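Local coordinates for YARHG domain-containing protein (Legionella pneumophila subsp. pneumophila, PDB 4G2A) that is of unknown function but may bind a nutrient, joining a DUF4424 region rich in beta strands to a helical YARHG domain, at residues R267-Q276 / D285-W295. Residues are numbered along the deposited sequence; the frame is centred on the assembly and turned at random.
Sequences RFLRNTIYAQ and DLQEYFSKKWW
Phe268 lays its ring flat over that of Tyr289: the planes lie 1° apart with centroids separated by 3.8 Å, a face-to-face stack in which Tyr289 CD1 stands over the centre of the phenylalanine. Tyr289 CG swings anti to its own backbone N (chi1 176°), which carries the ring against the face of Phe268, while Lys293 CE lies against the opposite face, toward its margin. Beside the stack Phe290 enters as a knob into the hole formed by Phe268, Asn271, Thr272 and Ala275. Ala275 CB lies 3.7 Å from the centroid of the Phe290 ring, over its face, a CH-pi contact, whereas Thr272 OG1 meets the ring edge. Thr272 OG1 donates to Phe268 O at 2.7 Å and receives a bond from a water that also contacts Tyr289 OH.

The two helices belong to the YARHG domain and follow one another through a short connection, the axes of their short segments here crossing at a steep angle. At the more exposed end of the contact, Arg267 grips Asp285 side-on: NE reaches OD2 at 2.8 Å and NH2 reaches OD1 at 2.9 Å, both on syn lone pairs. With the NE bond at 177° and guanidinium and carboxylate nearly coplanar, this bidentate salt bridge should restrict rotation of both groups. Leu286 CG packs over one guanidinium face. Further along, past helix 284-291, the edge of Trp295, itself stacked on Tyr239, brings CZ3 to 3.8 Å from Ala275 CB.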
loop_
_atom_site.group_PDB
_atom_site.type_symbol
_atom_site.label_atom_id
_atom_site.label_comp_id
_atom_site.label_asym_id
_atom_site.label_seq_id
_atom_site.Cartn_x
_atom_site.Cartn_y
_atom_site.Cartn_z
ATOM N N ARG A 267 -27.578 -13.515 -14.201
ATOM C CA ARG A 267 -27.928 -12.145 -14.589
ATOM C C ARG A 267 -26.989 -11.160 -13.865
ATOM O O ARG A 267 -26.436 -10.281 -14.517
ATOM C CB ARG A 267 -29.416 -11.847 -14.308
ATOM C CG ARG A 267 -29.815 -10.379 -14.406
ATOM C CD ARG A 267 -31.312 -10.247 -14.564
ATOM N NE ARG A 267 -31.793 -8.868 -14.457
ATOM C CZ ARG A 267 -31.698 -7.956 -15.421
ATOM N NH1 ARG A 267 -31.083 -8.247 -16.561
ATOM N NH2 ARG A 267 -32.194 -6.739 -15.242
ATOM N N PHE A 268 -26.755 -11.359 -12.554
ATOM C CA PHE A 268 -25.838 -10.528 -11.752
ATOM C C PHE A 268 -24.385 -10.699 -12.211
ATOM O O PHE A 268 -23.688 -9.692 -12.296
ATOM C CB PHE A 268 -25.966 -10.816 -10.243
ATOM C CG PHE A 268 -27.298 -10.444 -9.622
ATOM C CD1 PHE A 268 -27.991 -9.303 -10.036
ATOM C CD2 PHE A 268 -27.837 -11.202 -8.587
ATOM C CE1 PHE A 268 -29.207 -8.945 -9.442
ATOM C CE2 PHE A 268 -29.048 -10.833 -7.981
ATOM C CZ PHE A 268 -29.726 -9.713 -8.418
ATOM N N LEU A 269 -23.951 -11.936 -12.567
ATOM C CA LEU A 269 -22.588 -12.192 -13.049
ATOM C C LEU A 269 -22.300 -11.439 -14.337
ATOM O O LEU A 269 -21.227 -10.832 -14.455
ATOM C CB LEU A 269 -22.313 -13.700 -13.260
ATOM C CG LEU A 269 -20.981 -14.061 -13.954
ATOM C CD1 LEU A 269 -19.765 -13.645 -13.107
ATOM C CD2 LEU A 269 -20.912 -15.513 -14.278
ATOM N N ARG A 270 -23.236 -11.505 -15.307
ATOM C CA ARG A 270 -23.125 -10.847 -16.602
ATOM C C ARG A 270 -23.016 -9.337 -16.454
ATOM O O ARG A 270 -22.202 -8.710 -17.132
ATOM C CB ARG A 270 -24.355 -11.183 -17.477
ATOM C CG ARG A 270 -24.460 -10.359 -18.772
ATOM C CD ARG A 270 -25.822 -10.436 -19.449
ATOM N NE ARG A 270 -26.225 -11.805 -19.775
ATOM C CZ ARG A 270 -25.742 -12.528 -20.786
ATOM N NH1 ARG A 270 -24.801 -12.025 -21.588
ATOM N NH2 ARG A 270 -26.181 -13.763 -20.993
ATOM N N ASN A 271 -23.884 -8.755 -15.621
ATOM C CA ASN A 271 -23.972 -7.323 -15.456
ATOM C C ASN A 271 -22.815 -6.753 -14.615
ATOM O O ASN A 271 -22.438 -5.600 -14.846
ATOM C CB ASN A 271 -25.340 -6.958 -14.929
ATOM C CG ASN A 271 -26.354 -7.019 -16.053
ATOM O OD1 ASN A 271 -26.420 -6.124 -16.894
ATOM N ND2 ASN A 271 -27.088 -8.119 -16.172
ATOM N N THR A 272 -22.165 -7.600 -13.760
ATOM C CA THR A 272 -20.989 -7.258 -12.945
ATOM C C THR A 272 -19.790 -6.950 -13.890
ATOM O O THR A 272 -18.930 -6.119 -13.553
ATOM C CB THR A 272 -20.715 -8.415 -11.974
ATOM O OG1 THR A 272 -21.746 -8.420 -10.999
ATOM C CG2 THR A 272 -19.356 -8.330 -11.256
ATOM N N ILE A 273 -19.763 -7.611 -15.074
ATOM C CA ILE A 273 -18.723 -7.460 -16.099
ATOM C C ILE A 273 -18.686 -5.993 -16.568
ATOM O O ILE A 273 -17.599 -5.450 -16.767
ATOM C CB ILE A 273 -18.923 -8.468 -17.282
ATOM C CG1 ILE A 273 -18.767 -9.930 -16.799
ATOM C CG2 ILE A 273 -17.946 -8.196 -18.435
ATOM C CD1 ILE A 273 -19.284 -11.009 -17.750
ATOM N N TYR A 274 -19.874 -5.350 -16.651
ATOM C CA TYR A 274 -20.080 -3.964 -17.066
ATOM C C TYR A 274 -20.033 -2.986 -15.885
ATOM O O TYR A 274 -19.577 -1.861 -16.061
ATOM C CB TYR A 274 -21.454 -3.834 -17.749
ATOM C CG TYR A 274 -21.643 -4.729 -18.948
ATOM C CD1 TYR A 274 -21.237 -4.323 -20.214
ATOM C CD2 TYR A 274 -22.306 -5.948 -18.835
ATOM C CE1 TYR A 274 -21.463 -5.115 -21.334
ATOM C CE2 TYR A 274 -22.495 -6.773 -19.945
ATOM C CZ TYR A 274 -22.074 -6.349 -21.194
ATOM O OH TYR A 274 -22.266 -7.126 -22.311
ATOM N N ALA A 275 -20.557 -3.406 -14.701
ATOM C CA ALA A 275 -20.625 -2.636 -13.438
ATOM C C ALA A 275 -19.232 -2.310 -12.923
ATOM O O ALA A 275 -19.044 -1.330 -12.204
ATOM C CB ALA A 275 -21.391 -3.416 -12.395
ATOM N N GLN A 276 -18.263 -3.144 -13.326
ATOM C CA GLN A 276 -16.810 -3.077 -13.124
ATOM C C GLN A 276 -16.290 -1.697 -13.561
ATOM O O GLN A 276 -15.400 -1.154 -12.922
ATOM C CB GLN A 276 -16.169 -4.195 -14.012
ATOM C CG GLN A 276 -14.677 -4.447 -13.822
ATOM C CD GLN A 276 -14.016 -5.255 -14.926
ATOM O OE1 GLN A 276 -12.788 -5.213 -15.100
ATOM N NE2 GLN A 276 -14.787 -5.996 -15.714
ATOM N N ASP A 285 -33.973 -4.158 -10.318
ATOM C CA ASP A 285 -33.266 -5.280 -9.691
ATOM C C ASP A 285 -31.740 -5.089 -9.734
ATOM O O ASP A 285 -31.086 -5.379 -8.736
ATOM C CB ASP A 285 -33.666 -6.633 -10.324
ATOM C CG ASP A 285 -33.214 -6.923 -11.756
ATOM O OD1 ASP A 285 -33.060 -5.958 -12.545
ATOM O OD2 ASP A 285 -33.082 -8.120 -12.107
ATOM N N LEU A 286 -31.191 -4.568 -10.865
ATOM C CA LEU A 286 -29.759 -4.336 -11.052
ATOM C C LEU A 286 -29.306 -3.080 -10.333
ATOM O O LEU A 286 -28.247 -3.096 -9.709
ATOM C CB LEU A 286 -29.384 -4.243 -12.544
ATOM C CG LEU A 286 -29.556 -5.489 -13.386
ATOM C CD1 LEU A 286 -29.237 -5.189 -14.821
ATOM C CD2 LEU A 286 -28.681 -6.628 -12.891
ATOM N N GLN A 287 -30.108 -1.989 -10.446
ATOM C CA GLN A 287 -29.913 -0.667 -9.832
ATOM C C GLN A 287 -29.653 -0.822 -8.342
ATOM O O GLN A 287 -28.614 -0.379 -7.852
ATOM C CB GLN A 287 -31.187 0.154 -10.058
ATOM C CG GLN A 287 -31.023 1.631 -10.354
ATOM C CD GLN A 287 -32.331 2.166 -10.919
ATOM O OE1 GLN A 287 -33.398 2.078 -10.292
ATOM N NE2 GLN A 287 -32.296 2.694 -12.136
ATOM N N GLU A 288 -30.582 -1.528 -7.649
ATOM C CA GLU A 288 -30.579 -1.830 -6.223
ATOM C C GLU A 288 -29.418 -2.752 -5.816
ATOM O O GLU A 288 -28.853 -2.551 -4.733
ATOM C CB GLU A 288 -31.910 -2.470 -5.806
ATOM C CG GLU A 288 -32.253 -2.197 -4.349
ATOM C CD GLU A 288 -33.061 -3.267 -3.640
ATOM O OE1 GLU A 288 -34.078 -3.730 -4.207
ATOM O OE2 GLU A 288 -32.704 -3.606 -2.488
ATOM N N TYR A 289 -29.100 -3.777 -6.655
ATOM C CA TYR A 289 -28.028 -4.749 -6.414
ATOM C C TYR A 289 -26.637 -4.091 -6.400
ATOM O O TYR A 289 -25.870 -4.320 -5.469
ATOM C CB TYR A 289 -28.077 -5.870 -7.458
ATOM C CG TYR A 289 -26.960 -6.890 -7.367
ATOM C CD1 TYR A 289 -27.049 -7.971 -6.497
ATOM C CD2 TYR A 289 -25.870 -6.841 -8.234
ATOM C CE1 TYR A 289 -26.036 -8.925 -6.426
ATOM C CE2 TYR A 289 -24.860 -7.800 -8.184
ATOM C CZ TYR A 289 -24.959 -8.852 -7.292
ATOM O OH TYR A 289 -23.982 -9.812 -7.252
ATOM N N PHE A 290 -26.311 -3.299 -7.423
ATOM C CA PHE A 290 -25.006 -2.646 -7.493
ATOM C C PHE A 290 -24.924 -1.427 -6.569
ATOM O O PHE A 290 -23.823 -1.055 -6.164
ATOM C CB PHE A 290 -24.631 -2.288 -8.939
ATOM C CG PHE A 290 -24.455 -3.525 -9.790
ATOM C CD1 PHE A 290 -23.395 -4.399 -9.564
ATOM C CD2 PHE A 290 -25.388 -3.856 -10.763
ATOM C CE1 PHE A 290 -23.258 -5.562 -10.318
ATOM C CE2 PHE A 290 -25.252 -5.020 -11.518
ATOM C CZ PHE A 290 -24.182 -5.858 -11.302
ATOM N N SER A 291 -26.074 -0.836 -6.183
ATOM C CA SER A 291 -26.057 0.280 -5.234
ATOM C C SER A 291 -25.456 -0.184 -3.902
ATOM O O SER A 291 -24.748 0.582 -3.257
ATOM C CB SER A 291 -27.460 0.831 -5.013
ATOM O OG SER A 291 -28.225 0.040 -4.117
ATOM N N LYS A 292 -25.705 -1.455 -3.530
ATOM C CA LYS A 292 -25.250 -2.072 -2.288
ATOM C C LYS A 292 -23.844 -2.699 -2.399
ATOM O O LYS A 292 -23.360 -3.247 -1.410
ATOM C CB LYS A 292 -26.274 -3.116 -1.804
ATOM C CG LYS A 292 -27.616 -2.499 -1.383
ATOM C CD LYS A 292 -28.570 -3.490 -0.708
ATOM C CE LYS A 292 -29.523 -4.158 -1.674
ATOM N NZ LYS A 292 -30.685 -4.777 -0.977
ATOM N N LYS A 293 -23.177 -2.611 -3.569
ATOM C CA LYS A 293 -21.820 -3.153 -3.744
ATOM C C LYS A 293 -20.815 -2.043 -3.501
ATOM O O LYS A 293 -20.904 -0.991 -4.146
ATOM C CB LYS A 293 -21.613 -3.785 -5.144
ATOM C CG LYS A 293 -22.462 -5.030 -5.459
ATOM C CD LYS A 293 -22.100 -6.248 -4.620
ATOM C CE LYS A 293 -23.165 -7.307 -4.700
ATOM N NZ LYS A 293 -22.767 -8.556 -3.994
ATOM N N TRP A 294 -19.869 -2.261 -2.556
ATOM C CA TRP A 294 -18.833 -1.288 -2.194
ATOM C C TRP A 294 -17.924 -0.903 -3.412
ATOM O O TRP A 294 -17.419 0.223 -3.486
ATOM C CB TRP A 294 -17.964 -1.832 -1.033
ATOM C CG TRP A 294 -17.106 -3.014 -1.413
ATOM C CD1 TRP A 294 -17.416 -4.332 -1.263
ATOM C CD2 TRP A 294 -15.794 -2.973 -2.005
ATOM N NE1 TRP A 294 -16.386 -5.118 -1.735
ATOM C CE2 TRP A 294 -15.393 -4.309 -2.226
ATOM C CE3 TRP A 294 -14.918 -1.931 -2.373
ATOM C CZ2 TRP A 294 -14.151 -4.634 -2.795
ATOM C CZ3 TRP A 294 -13.727 -2.252 -3.000
ATOM C CH2 TRP A 294 -13.330 -3.591 -3.161
ATOM N N TRP A 295 -17.677 -1.850 -4.315
ATOM C CA TRP A 295 -16.774 -1.637 -5.447
ATOM C C TRP A 295 -17.405 -0.845 -6.575
ATOM O O TRP A 295 -16.677 -0.252 -7.387
ATOM C CB TRP A 295 -16.255 -2.971 -5.990
ATOM C CG TRP A 295 -17.284 -4.045 -6.130
ATOM C CD1 TRP A 295 -17.555 -5.041 -5.238
ATOM C CD2 TRP A 295 -18.131 -4.277 -7.263
ATOM N NE1 TRP A 295 -18.537 -5.866 -5.732
ATOM C CE2 TRP A 295 -18.882 -5.443 -6.993
ATOM C CE3 TRP A 295 -18.295 -3.636 -8.510
ATOM C CZ2 TRP A 295 -19.784 -5.985 -7.918
ATOM C CZ3 TRP A 295 -19.189 -4.174 -9.426
ATOM C CH2 TRP A 295 -19.927 -5.328 -9.123
HETATM O O HOH W 1 -21.539 -9.741 -8.769
HETATM O O HOH W 2 -14.968 0.148 -9.929
#